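Local atomic coordinates of cysteine hydrolase (Pseudomonas syringae pv. phaseolicola 1448A, PDB entry 3IRV), a protein that probably acts as a hydrolase, as a member of the isochorismatase-like cysteine hydrolase family. Residues R158-D172 / T199-V213. Numbering follows the deposited sequence.
Sequences RDGVHREYKVIALSD and TIAYEFGEVTTTAEV. With PO4 (phosphate ion), chain C.
D172 OD1 is gripped twice by T210 at the first turn of helix 210-220. The backbone N of T210 meets it on the syn side, 2.8 Å away, whereas T210 OG1, also 2.8 Å from D172 OD1, arrives from above the carboxylate plane. With chi1 at 64°, the D172 side chain folds back over its own main chain, turning the carboxylate onto the helix start; a water links D172 OD2 to A211 N. T209 is the N-cap, its OG1 accepting from E212 N.

Ahead of the chain's corner at 171-172, strands 166-170 and 206-208 pair in parallel: E206 N gives to V167 O (2.9 Å, N-H...O 175°), A169 N to E206 O and T208 N to A169 O. I168 CG2 lies against T208 CG2 at 3.7 Å on one face; on the other, A169 CB meets I200 CG2 at 4.0 Å.

At the opposite end R158 CG lies over one face of the F204 ring, 3.8 Å from its centroid (CH-pi); further out, the guanidinium, tilted 51° to the ring, presents a face to F204 CZ, 3.5 Å from R158 CZ. R158 NH2 salt-bridges E154 and hydrogen-bonds N150 O of the second subunit, whose T155 OG1 hydrogen-bonds R158 NH1.

In this isochorismatase-family parallel alpha/beta sheet, strand 166-170 lies between 141-147 and edge strand 206-208, with helices 149-162 and 189-204 on the A169 face, 50-62 and 210-220 on the L170 face.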
loop_
_atom_site.group_PDB
_atom_site.type_symbol
_atom_site.label_atom_id
_atom_site.label_comp_id
_atom_site.label_asym_id
_atom_site.label_seq_id
_atom_site.Cartn_x
_atom_site.Cartn_y
_atom_site.Cartn_z
ATOM N N ARG A 158 -2.641 5.009 0.208
ATOM C CA ARG A 158 -3.563 3.879 0.480
ATOM C C ARG A 158 -4.225 4.019 1.843
ATOM O O ARG A 158 -5.439 3.881 1.974
ATOM C CB ARG A 158 -2.789 2.571 0.458
ATOM C CG ARG A 158 -2.228 2.266 -0.932
ATOM C CD ARG A 158 -1.356 1.041 -0.901
ATOM N NE ARG A 158 -0.726 0.787 -2.201
ATOM C CZ ARG A 158 -0.845 -0.346 -2.894
ATOM N NH1 ARG A 158 -1.566 -1.348 -2.423
ATOM N NH2 ARG A 158 -0.243 -0.462 -4.080
ATOM N N ASP A 159 -3.426 4.360 2.856
ATOM C CA ASP A 159 -3.979 4.522 4.200
ATOM C C ASP A 159 -4.929 5.723 4.326
ATOM O O ASP A 159 -5.907 5.681 5.077
ATOM C CB ASP A 159 -2.852 4.566 5.238
ATOM C CG ASP A 159 -2.061 3.247 5.292
ATOM O OD1 ASP A 159 -2.426 2.263 4.574
ATOM O OD2 ASP A 159 -1.079 3.171 6.087
ATOM N N GLY A 160 -4.659 6.767 3.539
ATOM C CA GLY A 160 -5.509 7.940 3.516
ATOM C C GLY A 160 -6.858 7.605 2.890
ATOM O O GLY A 160 -7.902 7.909 3.475
ATOM N N VAL A 161 -6.845 6.978 1.702
ATOM C CA VAL A 161 -8.135 6.673 1.054
ATOM C C VAL A 161 -8.986 5.715 1.905
ATOM O O VAL A 161 -10.220 5.864 1.977
ATOM C CB VAL A 161 -7.966 6.195 -0.436
ATOM C CG1 VAL A 161 -7.342 4.798 -0.521
ATOM C CG2 VAL A 161 -9.324 6.243 -1.146
ATOM N N HIS A 162 -8.341 4.787 2.631
ATOM C CA HIS A 162 -9.077 3.838 3.507
ATOM C C HIS A 162 -9.730 4.547 4.713
ATOM O O HIS A 162 -10.648 4.012 5.346
ATOM C CB HIS A 162 -8.148 2.717 3.972
ATOM C CG HIS A 162 -7.975 1.626 2.964
ATOM N ND1 HIS A 162 -7.149 1.747 1.866
ATOM C CD2 HIS A 162 -8.592 0.418 2.844
ATOM C CE1 HIS A 162 -7.210 0.633 1.146
ATOM N NE2 HIS A 162 -8.082 -0.188 1.715
ATOM N N ARG A 163 -9.237 5.743 5.031
ATOM C CA ARG A 163 -9.844 6.604 6.068
ATOM C C ARG A 163 -10.823 7.623 5.454
ATOM O O ARG A 163 -11.299 8.536 6.157
ATOM C CB ARG A 163 -8.733 7.344 6.791
ATOM C CG ARG A 163 -7.979 6.453 7.757
ATOM C CD ARG A 163 -6.660 7.080 8.107
ATOM N NE ARG A 163 -5.995 6.370 9.216
ATOM C CZ ARG A 163 -5.336 5.221 9.053
ATOM N NH1 ARG A 163 -5.298 4.627 7.846
ATOM N NH2 ARG A 163 -4.740 4.649 10.094
ATOM N N GLU A 164 -11.093 7.457 4.141
ATOM C CA GLU A 164 -12.066 8.250 3.375
ATOM C C GLU A 164 -11.530 9.644 2.960
ATOM O O GLU A 164 -12.293 10.514 2.533
ATOM C CB GLU A 164 -13.447 8.332 4.065
ATOM C CG GLU A 164 -14.187 6.972 4.135
ATOM C CD GLU A 164 -14.437 6.340 2.757
ATOM O OE1 GLU A 164 -14.861 7.061 1.835
ATOM O OE2 GLU A 164 -14.212 5.120 2.584
ATOM N N TYR A 165 -10.208 9.844 3.077
ATOM C CA TYR A 165 -9.639 11.098 2.590
ATOM C C TYR A 165 -9.673 11.096 1.067
ATOM O O TYR A 165 -9.530 10.047 0.428
ATOM C CB TYR A 165 -8.191 11.274 3.061
ATOM C CG TYR A 165 -8.067 11.595 4.538
ATOM C CD1 TYR A 165 -8.234 12.904 4.998
ATOM C CD2 TYR A 165 -7.805 10.597 5.466
ATOM C CE1 TYR A 165 -8.143 13.228 6.362
ATOM C CE2 TYR A 165 -7.676 10.909 6.820
ATOM C CZ TYR A 165 -7.861 12.218 7.255
ATOM O OH TYR A 165 -7.738 12.525 8.591
ATOM N N LYS A 166 -9.882 12.298 0.521
ATOM C CA LYS A 166 -9.759 12.557 -0.894
ATOM C C LYS A 166 -8.281 12.849 -1.163
ATOM O O LYS A 166 -7.741 13.890 -0.726
ATOM C CB LYS A 166 -10.664 13.746 -1.251
ATOM C CG LYS A 166 -12.125 13.508 -0.824
ATOM C CD LYS A 166 -13.015 14.742 -1.011
ATOM C CE LYS A 166 -14.460 14.385 -0.696
ATOM N NZ LYS A 166 -15.292 15.576 -0.361
ATOM N N VAL A 167 -7.611 11.929 -1.853
ATOM C CA VAL A 167 -6.151 12.020 -1.992
ATOM C C VAL A 167 -5.758 12.456 -3.409
ATOM O O VAL A 167 -6.271 11.915 -4.396
ATOM C CB VAL A 167 -5.475 10.673 -1.669
ATOM C CG1 VAL A 167 -3.933 10.819 -1.703
ATOM C CG2 VAL A 167 -5.899 10.181 -0.291
ATOM N N ILE A 168 -4.849 13.426 -3.484
ATOM C CA ILE A 168 -4.274 13.890 -4.753
ATOM C C ILE A 168 -2.783 13.599 -4.702
ATOM O O ILE A 168 -2.090 14.087 -3.793
ATOM C CB ILE A 168 -4.426 15.401 -4.930
ATOM C CG1 ILE A 168 -5.904 15.795 -4.891
ATOM C CG2 ILE A 168 -3.786 15.813 -6.251
ATOM C CD1 ILE A 168 -6.131 17.299 -4.864
ATOM N N ALA A 169 -2.303 12.773 -5.635
ATOM C CA ALA A 169 -0.859 12.514 -5.759
ATOM C C ALA A 169 -0.303 13.358 -6.898
ATOM O O ALA A 169 -0.884 13.417 -7.991
ATOM C CB ALA A 169 -0.581 11.022 -6.048
ATOM N N LEU A 170 0.829 13.993 -6.650
ATOM C CA LEU A 170 1.442 14.860 -7.680
ATOM C C LEU A 170 2.434 14.043 -8.531
ATOM O O LEU A 170 3.469 13.549 -8.033
ATOM C CB LEU A 170 2.134 16.039 -6.997
ATOM C CG LEU A 170 1.172 16.932 -6.198
ATOM C CD1 LEU A 170 1.958 18.090 -5.601
ATOM C CD2 LEU A 170 0.034 17.427 -7.075
ATOM N N SER A 171 2.113 13.884 -9.820
ATOM C CA SER A 171 2.941 13.102 -10.728
ATOM C C SER A 171 4.387 13.580 -10.852
ATOM O O SER A 171 5.296 12.753 -11.019
ATOM C CB SER A 171 2.294 13.031 -12.112
ATOM O OG SER A 171 2.151 14.330 -12.624
ATOM N N ASP A 172 4.611 14.886 -10.721
ATOM C CA ASP A 172 5.959 15.427 -10.908
ATOM C C ASP A 172 6.630 15.807 -9.576
ATOM O O ASP A 172 7.671 16.493 -9.557
ATOM C CB ASP A 172 5.914 16.614 -11.881
ATOM C CG ASP A 172 5.106 17.791 -11.350
ATOM O OD1 ASP A 172 4.175 17.608 -10.525
ATOM O OD2 ASP A 172 5.401 18.935 -11.765
ATOM N N THR A 199 -1.608 3.031 -10.903
ATOM C CA THR A 199 -2.353 2.379 -9.827
ATOM C C THR A 199 -3.105 3.391 -8.969
ATOM O O THR A 199 -4.297 3.238 -8.672
ATOM C CB THR A 199 -1.391 1.562 -8.955
ATOM O OG1 THR A 199 -0.824 0.525 -9.764
ATOM C CG2 THR A 199 -2.117 0.908 -7.758
ATOM N N ILE A 200 -2.415 4.463 -8.588
ATOM C CA ILE A 200 -3.102 5.515 -7.811
ATOM C C ILE A 200 -4.302 6.092 -8.571
ATOM O O ILE A 200 -5.390 6.251 -7.997
ATOM C CB ILE A 200 -2.141 6.629 -7.386
ATOM C CG1 ILE A 200 -1.042 6.059 -6.486
ATOM C CG2 ILE A 200 -2.918 7.804 -6.734
ATOM C CD1 ILE A 200 0.217 6.976 -6.473
ATOM N N ALA A 201 -4.116 6.400 -9.867
ATOM C CA ALA A 201 -5.210 6.989 -10.645
ATOM C C ALA A 201 -6.405 6.019 -10.842
ATOM O O ALA A 201 -7.547 6.451 -11.001
ATOM C CB ALA A 201 -4.675 7.443 -11.990
ATOM N N TYR A 202 -6.128 4.716 -10.835
ATOM C CA TYR A 202 -7.197 3.738 -11.069
ATOM C C TYR A 202 -7.854 3.314 -9.757
ATOM O O TYR A 202 -9.039 2.975 -9.728
ATOM C CB TYR A 202 -6.629 2.508 -11.781
ATOM C CG TYR A 202 -7.657 1.692 -12.538
ATOM C CD1 TYR A 202 -7.932 1.962 -13.886
ATOM C CD2 TYR A 202 -8.339 0.634 -11.914
ATOM C CE1 TYR A 202 -8.878 1.192 -14.593
ATOM C CE2 TYR A 202 -9.275 -0.135 -12.608
ATOM C CZ TYR A 202 -9.540 0.160 -13.940
ATOM O OH TYR A 202 -10.475 -0.610 -14.601
ATOM N N GLU A 203 -7.073 3.302 -8.671
ATOM C CA GLU A 203 -7.530 2.648 -7.434
ATOM C C GLU A 203 -7.705 3.568 -6.218
ATOM O O GLU A 203 -8.513 3.247 -5.322
ATOM C CB GLU A 203 -6.540 1.559 -6.987
ATOM C CG GLU A 203 -6.056 0.576 -8.039
ATOM C CD GLU A 203 -7.121 -0.388 -8.536
ATOM O OE1 GLU A 203 -8.294 -0.329 -8.089
ATOM O OE2 GLU A 203 -6.777 -1.208 -9.419
ATOM N N PHE A 204 -6.902 4.632 -6.111
ATOM C CA PHE A 204 -6.800 5.320 -4.805
ATOM C C PHE A 204 -7.197 6.789 -4.770
ATOM O O PHE A 204 -7.524 7.285 -3.695
ATOM C CB PHE A 204 -5.378 5.228 -4.204
ATOM C CG PHE A 204 -4.802 3.824 -4.162
ATOM C CD1 PHE A 204 -5.561 2.744 -3.692
ATOM C CD2 PHE A 204 -3.481 3.592 -4.558
ATOM C CE1 PHE A 204 -5.030 1.461 -3.639
ATOM C CE2 PHE A 204 -2.943 2.313 -4.523
ATOM C CZ PHE A 204 -3.725 1.244 -4.080
ATOM N N GLY A 205 -7.120 7.503 -5.890
ATOM C CA GLY A 205 -7.503 8.925 -5.853
ATOM C C GLY A 205 -7.146 9.637 -7.151
ATOM O O GLY A 205 -7.267 9.046 -8.229
ATOM N N GLU A 206 -6.722 10.893 -7.026
ATOM C CA GLU A 206 -6.414 11.719 -8.197
ATOM C C GLU A 206 -4.904 11.751 -8.424
ATOM O O GLU A 206 -4.139 11.812 -7.467
ATOM C CB GLU A 206 -6.870 13.163 -7.978
ATOM C CG GLU A 206 -6.445 14.080 -9.128
ATOM C CD GLU A 206 -6.996 15.483 -9.073
ATOM O OE1 GLU A 206 -7.631 15.887 -8.059
ATOM O OE2 GLU A 206 -6.796 16.186 -10.099
ATOM N N VAL A 207 -4.482 11.745 -9.686
ATOM C CA VAL A 207 -3.110 12.116 -10.014
ATOM C C VAL A 207 -3.148 13.392 -10.869
ATOM O O VAL A 207 -3.919 13.461 -11.849
ATOM C CB VAL A 207 -2.370 10.974 -10.775
ATOM C CG1 VAL A 207 -0.937 11.421 -11.152
ATOM C CG2 VAL A 207 -2.300 9.725 -9.895
ATOM N N THR A 208 -2.371 14.409 -10.478
ATOM C CA THR A 208 -2.260 15.608 -11.295
ATOM C C THR A 208 -0.878 16.208 -11.106
ATOM O O THR A 208 -0.072 15.645 -10.361
ATOM C CB THR A 208 -3.380 16.644 -10.973
ATOM O OG1 THR A 208 -3.398 17.676 -11.978
ATOM C CG2 THR A 208 -3.178 17.276 -9.607
ATOM N N THR A 209 -0.594 17.310 -11.804
ATOM C CA THR A 209 0.721 17.955 -11.668
ATOM C C THR A 209 0.732 18.992 -10.561
ATOM O O THR A 209 -0.325 19.550 -10.177
ATOM C CB THR A 209 1.162 18.666 -12.964
ATOM O OG1 THR A 209 0.211 19.688 -13.269
ATOM C CG2 THR A 209 1.235 17.662 -14.110
ATOM N N THR A 210 1.938 19.283 -10.075
ATOM C CA THR A 210 2.115 20.348 -9.094
ATOM C C THR A 210 1.536 21.671 -9.593
ATOM O O THR A 210 0.792 22.337 -8.863
ATOM C CB THR A 210 3.601 20.543 -8.756
ATOM O OG1 THR A 210 4.122 19.307 -8.277
ATOM C CG2 THR A 210 3.786 21.589 -7.669
ATOM N N ALA A 211 1.841 22.009 -10.849
ATOM C CA ALA A 211 1.363 23.283 -11.429
ATOM C C ALA A 211 -0.154 23.365 -11.423
ATOM O O ALA A 211 -0.722 24.392 -11.057
ATOM C CB ALA A 211 1.902 23.492 -12.844
ATOM N N GLU A 212 -0.819 22.274 -11.805
ATOM C CA GLU A 212 -2.287 22.316 -11.814
ATOM C C GLU A 212 -2.869 22.391 -10.420
ATOM O O GLU A 212 -3.845 23.115 -10.201
ATOM C CB GLU A 212 -2.951 21.185 -12.616
ATOM C CG GLU A 212 -4.457 20.908 -12.255
ATOM C CD GLU A 212 -5.447 22.118 -12.387
ATOM O OE1 GLU A 212 -5.129 23.203 -12.950
ATOM O OE2 GLU A 212 -6.594 21.958 -11.912
ATOM N N VAL A 213 -2.287 21.685 -9.457
ATOM C CA VAL A 213 -2.810 21.817 -8.100
ATOM C C VAL A 213 -2.611 23.225 -7.495
ATOM O O VAL A 213 -3.487 23.733 -6.790
ATOM C CB VAL A 213 -2.304 20.662 -7.181
ATOM C CG1 VAL A 213 -1.094 21.051 -6.371
ATOM C CG2 VAL A 213 -3.450 20.170 -6.283
HETATM P P PO4 C . -4.093 1.125 8.742
HETATM O O1 PO4 C . -3.547 2.047 9.813
HETATM O O2 PO4 C . -4.415 1.957 7.513
HETATM O O3 PO4 C . -3.040 0.086 8.400
HETATM O O4 PO4 C . -5.348 0.402 9.190
HETATM O O HOH W 1 -8.856 9.547 -2.453
HETATM O O HOH W 2 4.029 21.025 -12.429
#